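Putative Xylose isomerase (Rhodospirillum rubrum, PDB 3QXB) binds manganese and iron ions in a xylose isomerase-like TIM barrel and may act as an isomerase. Local coordinates at residues Leu34-Leu39 and Asp69-Ala74; Thr55-Asp60 and Gly92-Thr97; Thr59-Pro64 and Lys117-Met122; Met159-Ala164 and Asp201-Ile206. All coordinates share one frame; numbering follows the deposited sequence.

Contact 1: Leu34-Leu39 and Asp69-Ala74; sequences LEPDRL and DRRAIA. With EDO (1,2-ethanediol), chain N; EDO (1,2-ethanediol), chain L.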
loop_
_atom_site.group_PDB
_atom_site.type_symbol
_atom_site.label_atom_id
_atom_site.label_comp_id
_atom_site.label_asym_id
_atom_site.label_seq_id
_atom_site.Cartn_x
_atom_site.Cartn_y
_atom_site.Cartn_z
ATOM N N LEU A 34 -6.895 9.009 13.510
ATOM C CA LEU A 34 -7.537 9.623 12.367
ATOM C C LEU A 34 -8.314 10.889 12.692
ATOM O O LEU A 34 -8.582 11.655 11.801
ATOM C CB LEU A 34 -8.474 8.613 11.663
ATOM C CG LEU A 34 -7.864 7.407 10.947
ATOM C CD1 LEU A 34 -9.009 6.678 10.242
ATOM C CD2 LEU A 34 -6.820 7.794 9.959
ATOM N N GLU A 35 -8.672 11.114 13.949
ATOM C CA GLU A 35 -9.433 12.305 14.321
ATOM C C GLU A 35 -8.547 13.524 14.193
ATOM O O GLU A 35 -7.490 13.561 14.807
ATOM C CB GLU A 35 -9.964 12.174 15.733
ATOM C CG GLU A 35 -11.193 12.991 15.983
ATOM C CD GLU A 35 -10.956 14.390 16.454
ATOM O OE1 GLU A 35 -9.814 14.894 16.436
ATOM O OE2 GLU A 35 -11.968 15.022 16.822
ATOM N N PRO A 36 -8.954 14.525 13.396
ATOM C CA PRO A 36 -7.991 15.536 13.048
ATOM C C PRO A 36 -7.317 16.271 14.234
ATOM O O PRO A 36 -6.099 16.415 14.250
ATOM C CB PRO A 36 -8.791 16.481 12.125
ATOM C CG PRO A 36 -9.737 15.537 11.423
ATOM C CD PRO A 36 -10.148 14.591 12.518
ATOM N N ASP A 37 -8.092 16.677 15.227
ATOM C CA ASP A 37 -7.532 17.340 16.366
ATOM C C ASP A 37 -6.679 16.403 17.238
ATOM O O ASP A 37 -5.739 16.868 17.851
ATOM C CB ASP A 37 -8.626 17.978 17.216
ATOM C CG ASP A 37 -9.213 19.218 16.582
ATOM O OD1 ASP A 37 -8.478 20.085 16.007
ATOM O OD2 ASP A 37 -10.430 19.348 16.712
ATOM N N ARG A 38 -7.002 15.107 17.295
ATOM C CA ARG A 38 -6.179 14.158 18.087
ATOM C C ARG A 38 -4.832 13.988 17.384
ATOM O O ARG A 38 -3.800 13.946 18.052
ATOM C CB ARG A 38 -6.874 12.779 18.256
ATOM C CG ARG A 38 -5.929 11.496 18.442
ATOM C CD ARG A 38 -5.615 11.005 19.916
ATOM N NE ARG A 38 -4.206 11.193 20.363
ATOM C CZ ARG A 38 -3.523 10.404 21.226
ATOM N NH1 ARG A 38 -4.070 9.302 21.756
ATOM N NH2 ARG A 38 -2.257 10.698 21.544
ATOM N N LEU A 39 -4.847 13.896 16.051
ATOM C CA LEU A 39 -3.592 13.731 15.268
ATOM C C LEU A 39 -2.698 14.949 15.427
ATOM O O LEU A 39 -1.511 14.830 15.743
ATOM C CB LEU A 39 -3.840 13.425 13.777
ATOM C CG LEU A 39 -2.641 12.973 12.915
ATOM C CD1 LEU A 39 -1.787 11.881 13.565
ATOM C CD2 LEU A 39 -3.035 12.528 11.516
ATOM N N ASP A 69 -12.279 16.447 0.052
ATOM C CA ASP A 69 -11.782 17.771 0.519
ATOM C C ASP A 69 -12.304 18.141 1.903
ATOM O O ASP A 69 -11.576 18.782 2.661
ATOM C CB ASP A 69 -12.068 18.935 -0.457
ATOM C CG ASP A 69 -11.395 18.744 -1.799
ATOM O OD1 ASP A 69 -10.444 17.929 -1.875
ATOM O OD2 ASP A 69 -11.824 19.430 -2.756
ATOM N N ARG A 70 -13.549 17.758 2.222
ATOM C CA ARG A 70 -14.091 17.965 3.563
ATOM C C ARG A 70 -13.121 17.379 4.588
ATOM O O ARG A 70 -12.770 18.040 5.538
ATOM C CB ARG A 70 -15.490 17.333 3.696
ATOM C CG ARG A 70 -16.231 17.573 5.033
ATOM C CD ARG A 70 -17.724 17.098 4.976
ATOM N NE ARG A 70 -18.612 18.139 4.454
ATOM C CZ ARG A 70 -19.726 17.915 3.759
ATOM N NH1 ARG A 70 -20.128 16.671 3.509
ATOM N NH2 ARG A 70 -20.450 18.938 3.320
ATOM N N ARG A 71 -12.669 16.141 4.378
ATOM C CA ARG A 71 -11.755 15.462 5.346
ATOM C C ARG A 71 -10.340 16.073 5.310
ATOM O O ARG A 71 -9.776 16.398 6.337
ATOM C CB ARG A 71 -11.736 13.931 5.091
ATOM C CG ARG A 71 -11.073 13.102 6.171
ATOM C CD ARG A 71 -11.696 13.341 7.526
ATOM N NE ARG A 71 -11.290 12.291 8.453
ATOM C CZ ARG A 71 -11.750 12.141 9.686
ATOM N NH1 ARG A 71 -12.594 12.990 10.196
ATOM N NH2 ARG A 71 -11.344 11.120 10.407
ATOM N N ALA A 72 -9.791 16.266 4.112
ATOM C CA ALA A 72 -8.476 16.894 3.952
ATOM C C ALA A 72 -8.467 18.270 4.566
ATOM O O ALA A 72 -7.552 18.578 5.293
ATOM C CB ALA A 72 -8.046 16.928 2.514
ATOM N N ILE A 73 -9.498 19.072 4.310
ATOM C CA ILE A 73 -9.590 20.394 4.919
ATOM C C ILE A 73 -9.680 20.356 6.452
ATOM O O ILE A 73 -9.065 21.162 7.118
ATOM C CB ILE A 73 -10.741 21.231 4.317
ATOM C CG1 ILE A 73 -10.396 21.652 2.887
ATOM C CG2 ILE A 73 -11.041 22.488 5.170
ATOM C CD1 ILE A 73 -11.578 22.139 2.079
ATOM N N ALA A 74 -10.427 19.405 7.003
ATOM C CA ALA A 74 -10.463 19.227 8.458
ATOM C C ALA A 74 -9.073 18.951 9.059
ATOM O O ALA A 74 -8.739 19.521 10.087
ATOM C CB ALA A 74 -11.504 18.145 8.896
HETATM C C1 EDO N . -13.456 12.797 13.466
HETATM O O1 EDO N . -14.384 13.593 12.729
HETATM C C2 EDO N . -13.444 11.347 13.047
HETATM O O2 EDO N . -12.140 10.767 13.230
HETATM C C1 EDO L . -16.118 15.718 8.560
HETATM O O1 EDO L . -16.438 14.309 8.661
HETATM C C2 EDO L . -14.684 15.901 8.047
HETATM O O2 EDO L . -13.799 15.416 9.078
#
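Pro36 lies against Ala74 and the guanidinium of Arg71, and this proline forms the close-packed part of the contact. Its CG rests 4.0 Å from Ala74 CB, while its CB comes to 3.7 Å from Ala74 O. The ring also covers one face of the Arg71 guanidinium, displaced toward the rim, with Pro36 CD 3.7 Å from Arg71 NH1. A bend in the arginine chain at chi2 (56°) brings the flat group back toward the proline. The outer side is looser, and two 1,2-ethanediol molecules, probably from the crystallisation liquor, occupy the guanidinium edge. One takes a nearly straight bond from Arg71 NH2 to its O2 (3.0 Å, 173°), and the second accepts from Arg71 NH1 at its own O2 (2.9 Å). Glu35, the exposed N-cap of helix 36-46, accepts from Arg38 N through OE1. The start of that helix thus leans on helix 65-81, the next one round the barrel, where Pro36 also touches Tyr75 and Ala78.

Contact 2: Thr55-Asp60 and Gly92-Thr97; sequences TYDLTD and GLASYT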
loop_
_atom_site.group_PDB
_atom_site.type_symbol
_atom_site.label_atom_id
_atom_site.label_comp_id
_atom_site.label_asym_id
_atom_site.label_seq_id
_atom_site.Cartn_x
_atom_site.Cartn_y
_atom_site.Cartn_z
ATOM N N THR A 55 0.269 12.735 4.260
ATOM C CA THR A 55 0.363 11.620 3.301
ATOM C C THR A 55 -0.981 11.391 2.551
ATOM O O THR A 55 -2.060 11.462 3.150
ATOM C CB THR A 55 0.804 10.297 4.002
ATOM O OG1 THR A 55 0.863 9.217 3.053
ATOM C CG2 THR A 55 -0.154 9.889 5.153
ATOM N N TYR A 56 -0.912 11.107 1.256
ATOM C CA TYR A 56 -2.115 10.699 0.491
ATOM C C TYR A 56 -2.806 9.464 1.129
ATOM O O TYR A 56 -3.972 9.231 0.891
ATOM C CB TYR A 56 -1.764 10.309 -0.916
ATOM C CG TYR A 56 -1.130 11.367 -1.843
ATOM C CD1 TYR A 56 -0.806 12.653 -1.414
ATOM C CD2 TYR A 56 -0.797 11.022 -3.127
ATOM C CE1 TYR A 56 -0.202 13.551 -2.284
ATOM C CE2 TYR A 56 -0.162 11.912 -3.991
ATOM C CZ TYR A 56 0.132 13.155 -3.586
ATOM O OH TYR A 56 0.712 14.052 -4.498
ATOM N N ASP A 57 -2.063 8.677 1.911
ATOM C CA ASP A 57 -2.576 7.510 2.631
ATOM C C ASP A 57 -3.625 7.838 3.720
ATOM O O ASP A 57 -4.198 6.931 4.290
ATOM C CB ASP A 57 -1.420 6.670 3.227
ATOM C CG ASP A 57 -0.716 5.772 2.190
ATOM O OD1 ASP A 57 -1.140 5.671 1.005
ATOM O OD2 ASP A 57 0.309 5.146 2.544
ATOM N N LEU A 58 -3.869 9.108 4.028
ATOM C CA LEU A 58 -4.928 9.475 4.978
ATOM C C LEU A 58 -6.198 9.852 4.232
ATOM O O LEU A 58 -7.274 9.514 4.687
ATOM C CB LEU A 58 -4.509 10.640 5.874
ATOM C CG LEU A 58 -3.560 10.328 7.029
ATOM C CD1 LEU A 58 -3.015 11.648 7.658
ATOM C CD2 LEU A 58 -4.282 9.527 8.063
ATOM N N THR A 59 -6.062 10.498 3.058
ATOM C CA THR A 59 -7.186 10.847 2.220
ATOM C C THR A 59 -6.788 10.647 0.739
ATOM O O THR A 59 -5.938 11.384 0.216
ATOM C CB THR A 59 -7.711 12.334 2.494
ATOM O OG1 THR A 59 -6.711 13.269 2.196
ATOM C CG2 THR A 59 -8.208 12.561 3.942
ATOM N N ASP A 60 -7.428 9.657 0.089
ATOM C CA ASP A 60 -7.076 9.223 -1.253
ATOM C C ASP A 60 -7.471 10.330 -2.253
ATOM O O ASP A 60 -8.619 10.751 -2.296
ATOM C CB ASP A 60 -7.840 7.926 -1.598
ATOM C CG ASP A 60 -7.323 7.229 -2.847
ATOM O OD1 ASP A 60 -6.590 7.861 -3.664
ATOM O OD2 ASP A 60 -7.717 6.039 -3.047
ATOM N N GLY A 92 1.973 8.039 -0.706
ATOM C CA GLY A 92 2.245 6.960 0.223
ATOM C C GLY A 92 2.100 5.620 -0.485
ATOM O O GLY A 92 2.343 5.515 -1.709
ATOM N N LEU A 93 1.755 4.581 0.279
ATOM C CA LEU A 93 1.755 3.211 -0.265
ATOM C C LEU A 93 0.644 2.954 -1.239
ATOM O O LEU A 93 0.863 2.245 -2.205
ATOM C CB LEU A 93 1.836 2.115 0.855
ATOM C CG LEU A 93 3.100 2.308 1.769
ATOM C CD1 LEU A 93 3.340 1.169 2.791
ATOM C CD2 LEU A 93 4.463 2.595 1.004
ATOM N N ALA A 94 -0.560 3.499 -1.001
ATOM C CA ALA A 94 -1.702 3.316 -1.926
ATOM C C ALA A 94 -1.315 3.805 -3.341
ATOM O O ALA A 94 -1.542 3.107 -4.347
ATOM C CB ALA A 94 -2.920 4.057 -1.417
ATOM N N SER A 95 -0.677 4.977 -3.358
ATOM C CA SER A 95 -0.196 5.602 -4.570
ATOM C C SER A 95 0.915 4.809 -5.226
ATOM O O SER A 95 0.897 4.610 -6.427
ATOM C CB SER A 95 0.314 7.045 -4.305
ATOM O OG SER A 95 0.848 7.626 -5.507
ATOM N N TYR A 96 1.883 4.363 -4.439
ATOM C CA TYR A 96 3.096 3.727 -4.968
ATOM C C TYR A 96 2.839 2.348 -5.499
ATOM O O TYR A 96 3.678 1.826 -6.209
ATOM C CB TYR A 96 4.178 3.655 -3.898
ATOM C CG TYR A 96 5.552 3.299 -4.420
ATOM C CD1 TYR A 96 6.193 4.079 -5.391
ATOM C CD2 TYR A 96 6.216 2.150 -3.962
ATOM C CE1 TYR A 96 7.456 3.745 -5.848
ATOM C CE2 TYR A 96 7.505 1.808 -4.439
ATOM C CZ TYR A 96 8.117 2.624 -5.362
ATOM O OH TYR A 96 9.365 2.273 -5.833
ATOM N N THR A 97 1.690 1.768 -5.140
ATOM C CA THR A 97 1.221 0.482 -5.683
ATOM C C THR A 97 1.118 0.432 -7.215
ATOM O O THR A 97 1.283 -0.638 -7.821
ATOM C CB THR A 97 -0.140 0.119 -5.026
ATOM O OG1 THR A 97 0.096 -0.166 -3.645
ATOM C CG2 THR A 97 -0.793 -1.077 -5.648
HETATM O O HOH W 1 -0.769 7.069 -1.211
#
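Asp57 reaches across from the loop after strand 51-55 to the start of helix 93-96. Its CB points toward that helix, and with CG beside the backbone N (chi1 -79°) the carboxylate fronts the first turn, CG lying 3.3 Å from Leu93 N. At the tip the two oxygens divide the work. OD2 accepts from Leu93 N at 2.7 Å and lies 3.5 Å from Gly92 CA; OD1 accepts from Ala94 N at 3.0 Å, with Ala94 CB close by. Both donors come in on the syn side, somewhat out of the carboxylate plane. Asp57 thus binds the first amides of the helix from another part of the chain, while Gly92 holds the N-cap position without a side chain to do so. The segments lie at the ends of strands 51-55 and 85-90, in beta-to-alpha loops of the TIM barrel, and the Leu93 side chain comes to about 7 Å from the bound manganese and iron. A water donates to Asp57 OD1 and accepts from Gly92 N and Ser95 N. Thr55 OG1 accepts from Asp57 N in an ST turn. The Tyr56 ring meets Ser95 CB obliquely, CD2 to CB 4.3 Å, and its hydroxyl bonds to Thr131.

Contact 3: Thr59-Pro64 and Lys117-Met122; sequences TDPWWP and KRAIDM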
loop_
_atom_site.group_PDB
_atom_site.type_symbol
_atom_site.label_atom_id
_atom_site.label_comp_id
_atom_site.label_asym_id
_atom_site.label_seq_id
_atom_site.Cartn_x
_atom_site.Cartn_y
_atom_site.Cartn_z
ATOM N N THR A 59 -6.062 10.498 3.058
ATOM C CA THR A 59 -7.186 10.847 2.220
ATOM C C THR A 59 -6.788 10.647 0.739
ATOM O O THR A 59 -5.938 11.384 0.216
ATOM C CB THR A 59 -7.711 12.334 2.494
ATOM O OG1 THR A 59 -6.711 13.269 2.196
ATOM C CG2 THR A 59 -8.208 12.561 3.942
ATOM N N ASP A 60 -7.428 9.657 0.089
ATOM C CA ASP A 60 -7.076 9.223 -1.253
ATOM C C ASP A 60 -7.471 10.330 -2.253
ATOM O O ASP A 60 -8.619 10.751 -2.296
ATOM C CB ASP A 60 -7.840 7.926 -1.598
ATOM C CG ASP A 60 -7.323 7.229 -2.847
ATOM O OD1 ASP A 60 -6.590 7.861 -3.664
ATOM O OD2 ASP A 60 -7.717 6.039 -3.047
ATOM N N PRO A 61 -6.509 10.809 -3.062
ATOM C CA PRO A 61 -6.784 11.773 -4.140
ATOM C C PRO A 61 -7.931 11.321 -5.055
ATOM O O PRO A 61 -8.704 12.129 -5.535
ATOM C CB PRO A 61 -5.443 11.816 -4.907
ATOM C CG PRO A 61 -4.397 11.588 -3.860
ATOM C CD PRO A 61 -5.071 10.533 -2.934
ATOM N N TRP A 62 -8.040 10.033 -5.288
ATOM C CA TRP A 62 -9.142 9.452 -6.090
ATOM C C TRP A 62 -10.555 9.585 -5.487
ATOM O O TRP A 62 -11.553 9.489 -6.199
ATOM C CB TRP A 62 -8.857 7.995 -6.405
ATOM C CG TRP A 62 -7.770 7.787 -7.385
ATOM C CD1 TRP A 62 -6.573 7.227 -7.149
ATOM C CD2 TRP A 62 -7.805 8.094 -8.772
ATOM N NE1 TRP A 62 -5.826 7.189 -8.295
ATOM C CE2 TRP A 62 -6.550 7.748 -9.304
ATOM C CE3 TRP A 62 -8.746 8.709 -9.606
ATOM C CZ2 TRP A 62 -6.235 7.924 -10.647
ATOM C CZ3 TRP A 62 -8.425 8.906 -10.927
ATOM C CH2 TRP A 62 -7.208 8.499 -11.439
ATOM N N TRP A 63 -10.668 9.775 -4.189
ATOM C CA TRP A 63 -12.003 9.914 -3.568
ATOM C C TRP A 63 -12.793 11.073 -4.195
ATOM O O TRP A 63 -12.188 12.041 -4.623
ATOM C CB TRP A 63 -11.874 10.152 -2.076
ATOM C CG TRP A 63 -11.438 8.976 -1.272
ATOM C CD1 TRP A 63 -11.321 7.656 -1.680
ATOM C CD2 TRP A 63 -11.078 8.999 0.105
ATOM N NE1 TRP A 63 -10.882 6.886 -0.630
ATOM C CE2 TRP A 63 -10.757 7.682 0.479
ATOM C CE3 TRP A 63 -11.025 10.009 1.076
ATOM C CZ2 TRP A 63 -10.376 7.353 1.787
ATOM C CZ3 TRP A 63 -10.661 9.678 2.363
ATOM C CH2 TRP A 63 -10.285 8.379 2.697
ATOM N N PRO A 64 -14.129 10.999 -4.225
ATOM C CA PRO A 64 -14.900 12.122 -4.746
ATOM C C PRO A 64 -14.555 13.403 -4.012
ATOM O O PRO A 64 -14.310 13.388 -2.789
ATOM C CB PRO A 64 -16.366 11.701 -4.544
ATOM C CG PRO A 64 -16.330 10.246 -4.457
ATOM C CD PRO A 64 -14.984 9.829 -3.949
ATOM N N LYS A 117 -2.952 15.227 -10.650
ATOM C CA LYS A 117 -3.888 16.327 -10.823
ATOM C C LYS A 117 -4.872 16.383 -9.654
ATOM O O LYS A 117 -5.090 17.445 -9.071
ATOM C CB LYS A 117 -4.637 16.210 -12.140
ATOM C CG LYS A 117 -5.681 17.296 -12.442
ATOM C CD LYS A 117 -7.026 17.005 -11.777
ATOM C CE LYS A 117 -8.115 17.896 -12.327
ATOM N NZ LYS A 117 -9.348 17.794 -11.535
ATOM N N ARG A 118 -5.423 15.242 -9.284
ATOM C CA ARG A 118 -6.357 15.188 -8.163
ATOM C C ARG A 118 -5.667 15.468 -6.834
ATOM O O ARG A 118 -6.238 16.156 -5.971
ATOM C CB ARG A 118 -7.090 13.845 -8.163
ATOM C CG ARG A 118 -8.052 13.720 -9.346
ATOM C CD ARG A 118 -8.902 12.438 -9.332
ATOM N NE ARG A 118 -9.858 12.488 -8.229
ATOM C CZ ARG A 118 -11.035 13.110 -8.257
ATOM N NH1 ARG A 118 -11.464 13.725 -9.361
ATOM N NH2 ARG A 118 -11.819 13.080 -7.186
ATOM N N ALA A 119 -4.451 14.948 -6.664
ATOM C CA ALA A 119 -3.646 15.288 -5.477
ATOM C C ALA A 119 -3.353 16.784 -5.386
ATOM O O ALA A 119 -3.380 17.368 -4.298
ATOM C CB ALA A 119 -2.319 14.489 -5.461
ATOM N N ILE A 120 -3.051 17.409 -6.513
ATOM C CA ILE A 120 -2.899 18.855 -6.548
ATOM C C ILE A 120 -4.220 19.555 -6.125
ATOM O O ILE A 120 -4.199 20.494 -5.337
ATOM C CB ILE A 120 -2.486 19.313 -7.964
ATOM C CG1 ILE A 120 -1.046 18.867 -8.238
ATOM C CG2 ILE A 120 -2.732 20.815 -8.150
ATOM C CD1 ILE A 120 -0.593 18.915 -9.723
ATOM N N ASP A 121 -5.361 19.101 -6.641
ATOM C CA ASP A 121 -6.678 19.661 -6.175
ATOM C C ASP A 121 -6.848 19.574 -4.656
ATOM O O ASP A 121 -7.146 20.565 -3.943
ATOM C CB ASP A 121 -7.842 18.982 -6.863
ATOM C CG ASP A 121 -7.939 19.302 -8.323
ATOM O OD1 ASP A 121 -7.389 20.321 -8.810
ATOM O OD2 ASP A 121 -8.561 18.508 -9.014
HETATM N N MSE A 122 -6.621 18.390 -4.131
HETATM C CA MSE A 122 -6.675 18.188 -2.654
HETATM C C MSE A 122 -5.677 19.055 -1.881
HETATM O O MSE A 122 -5.970 19.679 -0.807
HETATM C CB MSE A 122 -6.401 16.684 -2.383
HETATM C CG MSE A 122 -6.660 16.218 -0.935
HETATM SE SE MSE A 122 -6.138 14.343 -0.821
HETATM C CE MSE A 122 -4.298 14.540 -0.691
#
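Arg118, Pro61 and Met122, the last a selenomethionine, bury the most surface where residues 59-64 of the loop after strand 51-55 sit on helix 106-125. The arginine rises from the helix and bends at chi3 (68°), which turns its head along the loop backbone. There it grips two carbonyls: NE donates to Pro61 O (3.0 Å), an oxygen somewhat out of the guanidinium plane, and NH2 donates to Trp63 O (2.8 Å), which lies in that plane though the nitrogen stands above the plane of the carbonyl. Asp65 forms a salt bridge with the same NH2, so loop carbonyls and the first residue of helix 65-81 together fix the rotation of the guanidinium. Arg118 CD meets Trp62 CE3 obliquely at 3.7 Å; the indole and guanidinium planes are 8° apart, but it is the CD methylene that touches the ring. Pro61 fits against the helix itself, CG 3.9 Å from Ala119 CB and CB 3.7 Å from Ala119 N. One turn on, Met122 extends to Thr59, its SE only 3.1 Å from Thr59 O and close also to Thr59 OG1, which bonds to Tyr54. Trp62 and Trp63 each meet a tryptophan of the second subunit edge-to-face. The loop carries a type I beta turn from Asp60 to Trp63, opened by an Asx turn in which Asp60 OD1 accepts from Trp62 N, and forms one of the beta-to-alpha connections of the TIM barrel.

Contact 4: Met159-Ala164 and Asp201-Ile206; sequences MWIELA and DGRTEI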
loop_
_atom_site.group_PDB
_atom_site.type_symbol
_atom_site.label_atom_id
_atom_site.label_comp_id
_atom_site.label_asym_id
_atom_site.label_seq_id
_atom_site.Cartn_x
_atom_site.Cartn_y
_atom_site.Cartn_z
HETATM N N MSE A 159 4.096 15.377 -19.355
HETATM C CA MSE A 159 2.999 15.389 -18.379
HETATM C C MSE A 159 3.306 16.264 -17.163
HETATM O O MSE A 159 2.423 16.977 -16.674
HETATM C CB MSE A 159 2.666 13.993 -17.927
HETATM C CG MSE A 159 1.913 13.208 -18.991
HETATM SE SE MSE A 159 1.428 11.471 -18.435
HETATM C CE MSE A 159 0.382 11.025 -19.904
ATOM N N TRP A 160 4.534 16.171 -16.637
ATOM C CA TRP A 160 4.871 16.888 -15.419
ATOM C C TRP A 160 4.934 18.378 -15.683
ATOM O O TRP A 160 4.643 19.177 -14.797
ATOM C CB TRP A 160 6.177 16.388 -14.773
ATOM C CG TRP A 160 5.921 15.200 -13.855
ATOM C CD1 TRP A 160 5.570 13.954 -14.228
ATOM C CD2 TRP A 160 5.966 15.195 -12.427
ATOM N NE1 TRP A 160 5.390 13.153 -13.125
ATOM C CE2 TRP A 160 5.611 13.894 -12.004
ATOM C CE3 TRP A 160 6.241 16.161 -11.460
ATOM C CZ2 TRP A 160 5.582 13.530 -10.664
ATOM C CZ3 TRP A 160 6.192 15.802 -10.135
ATOM C CH2 TRP A 160 5.856 14.497 -9.748
ATOM N N ILE A 161 5.323 18.749 -16.895
ATOM C CA ILE A 161 5.280 20.138 -17.309
ATOM C C ILE A 161 3.881 20.699 -17.243
ATOM O O ILE A 161 3.666 21.748 -16.648
ATOM C CB ILE A 161 5.921 20.319 -18.719
ATOM C CG1 ILE A 161 7.426 20.035 -18.589
ATOM C CG2 ILE A 161 5.583 21.683 -19.302
ATOM C CD1 ILE A 161 8.127 19.807 -19.921
ATOM N N GLU A 162 2.936 19.997 -17.847
ATOM C CA GLU A 162 1.526 20.390 -17.811
ATOM C C GLU A 162 0.955 20.464 -16.371
ATOM O O GLU A 162 0.168 21.353 -16.040
ATOM C CB GLU A 162 0.711 19.368 -18.594
ATOM C CG GLU A 162 -0.501 19.942 -19.241
ATOM C CD GLU A 162 -1.248 18.989 -20.185
ATOM O OE1 GLU A 162 -0.729 17.956 -20.643
ATOM O OE2 GLU A 162 -2.398 19.321 -20.489
ATOM N N LEU A 163 1.333 19.473 -15.569
ATOM C CA LEU A 163 0.902 19.387 -14.183
ATOM C C LEU A 163 1.519 20.516 -13.332
ATOM O O LEU A 163 0.854 21.032 -12.455
ATOM C CB LEU A 163 1.212 18.022 -13.598
ATOM C CG LEU A 163 0.291 16.889 -14.053
ATOM C CD1 LEU A 163 0.944 15.541 -13.689
ATOM C CD2 LEU A 163 -1.059 17.052 -13.432
ATOM N N ALA A 164 2.760 20.912 -13.602
ATOM C CA ALA A 164 3.336 22.078 -12.917
ATOM C C ALA A 164 2.550 23.361 -13.288
ATOM O O ALA A 164 2.282 24.184 -12.425
ATOM C CB ALA A 164 4.867 22.211 -13.215
ATOM N N ASP A 201 14.262 21.922 -15.637
ATOM C CA ASP A 201 14.611 23.294 -15.234
ATOM C C ASP A 201 14.398 24.268 -16.402
ATOM O O ASP A 201 14.811 24.010 -17.543
ATOM C CB ASP A 201 16.040 23.426 -14.692
ATOM C CG ASP A 201 16.268 24.772 -13.986
ATOM O OD1 ASP A 201 15.306 25.322 -13.418
ATOM O OD2 ASP A 201 17.398 25.287 -13.991
ATOM N N GLY A 202 13.734 25.379 -16.093
ATOM C CA GLY A 202 13.347 26.379 -17.074
ATOM C C GLY A 202 12.108 26.072 -17.911
ATOM O O GLY A 202 11.725 26.866 -18.751
ATOM N N ARG A 203 11.520 24.908 -17.739
ATOM C CA ARG A 203 10.380 24.476 -18.540
ATOM C C ARG A 203 9.091 24.476 -17.723
ATOM O O ARG A 203 8.018 24.312 -18.293
ATOM C CB ARG A 203 10.592 23.036 -19.017
ATOM C CG ARG A 203 11.700 22.814 -19.937
ATOM C CD ARG A 203 11.677 21.408 -20.501
ATOM N NE ARG A 203 10.651 21.280 -21.520
ATOM C CZ ARG A 203 10.383 20.168 -22.208
ATOM N NH1 ARG A 203 11.088 19.060 -22.028
ATOM N NH2 ARG A 203 9.406 20.186 -23.106
ATOM N N THR A 204 9.191 24.622 -16.401
ATOM C CA THR A 204 8.021 24.407 -15.516
ATOM C C THR A 204 7.597 25.746 -14.919
ATOM O O THR A 204 8.434 26.590 -14.598
ATOM C CB THR A 204 8.299 23.334 -14.436
ATOM O OG1 THR A 204 9.420 23.710 -13.634
ATOM C CG2 THR A 204 8.562 21.958 -15.054
ATOM N N GLU A 205 6.282 25.965 -14.816
ATOM C CA GLU A 205 5.764 27.276 -14.351
ATOM C C GLU A 205 6.018 27.501 -12.859
ATOM O O GLU A 205 6.121 28.624 -12.411
ATOM C CB GLU A 205 4.277 27.417 -14.719
ATOM C CG GLU A 205 4.117 27.544 -16.218
ATOM C CD GLU A 205 2.745 27.898 -16.705
ATOM O OE1 GLU A 205 1.915 28.404 -15.923
ATOM O OE2 GLU A 205 2.518 27.692 -17.925
ATOM N N ILE A 206 6.173 26.411 -12.120
ATOM C CA ILE A 206 6.702 26.422 -10.773
ATOM C C ILE A 206 7.850 25.384 -10.727
ATOM O O ILE A 206 7.913 24.462 -11.537
ATOM C CB ILE A 206 5.595 26.107 -9.682
ATOM C CG1 ILE A 206 4.896 24.795 -9.999
ATOM C CG2 ILE A 206 4.600 27.295 -9.558
ATOM C CD1 ILE A 206 4.045 24.127 -8.849
HETATM O O HOH W 2 4.727 24.176 -16.499
#
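With CG1 of Ile161 anti to its carbonyl carbon (chi1 -68°) and chi2 extended at 165°, the side chain sends CD1 out to Arg203, whose own chain folds at chi3 (76°) to lay its guanidinium across that methyl. CD1 sits over the centre of one face, 3.2 Å from Arg203 CZ, shorter than usual for two carbons, so the placing of this exposed group is doubtful. Nearer the loop backbone, CG2 of Ile161 comes to 3.7 Å from Arg203 O. These groups join helix 146-170 to the loop that follows helix 190-200 and leads into strand 208-213, one of the alpha-to-beta connections of the barrel. Ala164 occupies the inner part, its CB 3.8 Å from Thr204 CB and 4.1 Å from Ile206 CG1. Ile206 goes deeper and, like Ala164, touches Leu175 of strand 174-177. The loop is braced by Thr204 OG1, which donates to Ile206 O at 2.7 Å. A water links the two backbones, donating to Ile161 O and accepting from Glu205 N.

In the fold
All four contacts belong to one closed eight-stranded parallel barrel. Contacts 1, 2 and 3 cluster together, with centres 10 to 15 Å apart. Contacts 2 and 3 share Thr59 and Asp60, and Tyr56 of contact 2 packs on Pro61 and Ala119 of contact 3. Contact 1, whose segments alternate along the chain with theirs, joins them through Arg71 and Ala72, which touch Thr59. All three reach the second subunit, so this cluster contributes to the interface of the two-chain assembly, while contact 2 lies nearest the metals. Contact 4 opens after the others have closed, its centre about 19 Å from that of contact 3, which it meets where Leu163 touches Lys117 and Ile120; no other chain of the assembly reaches it.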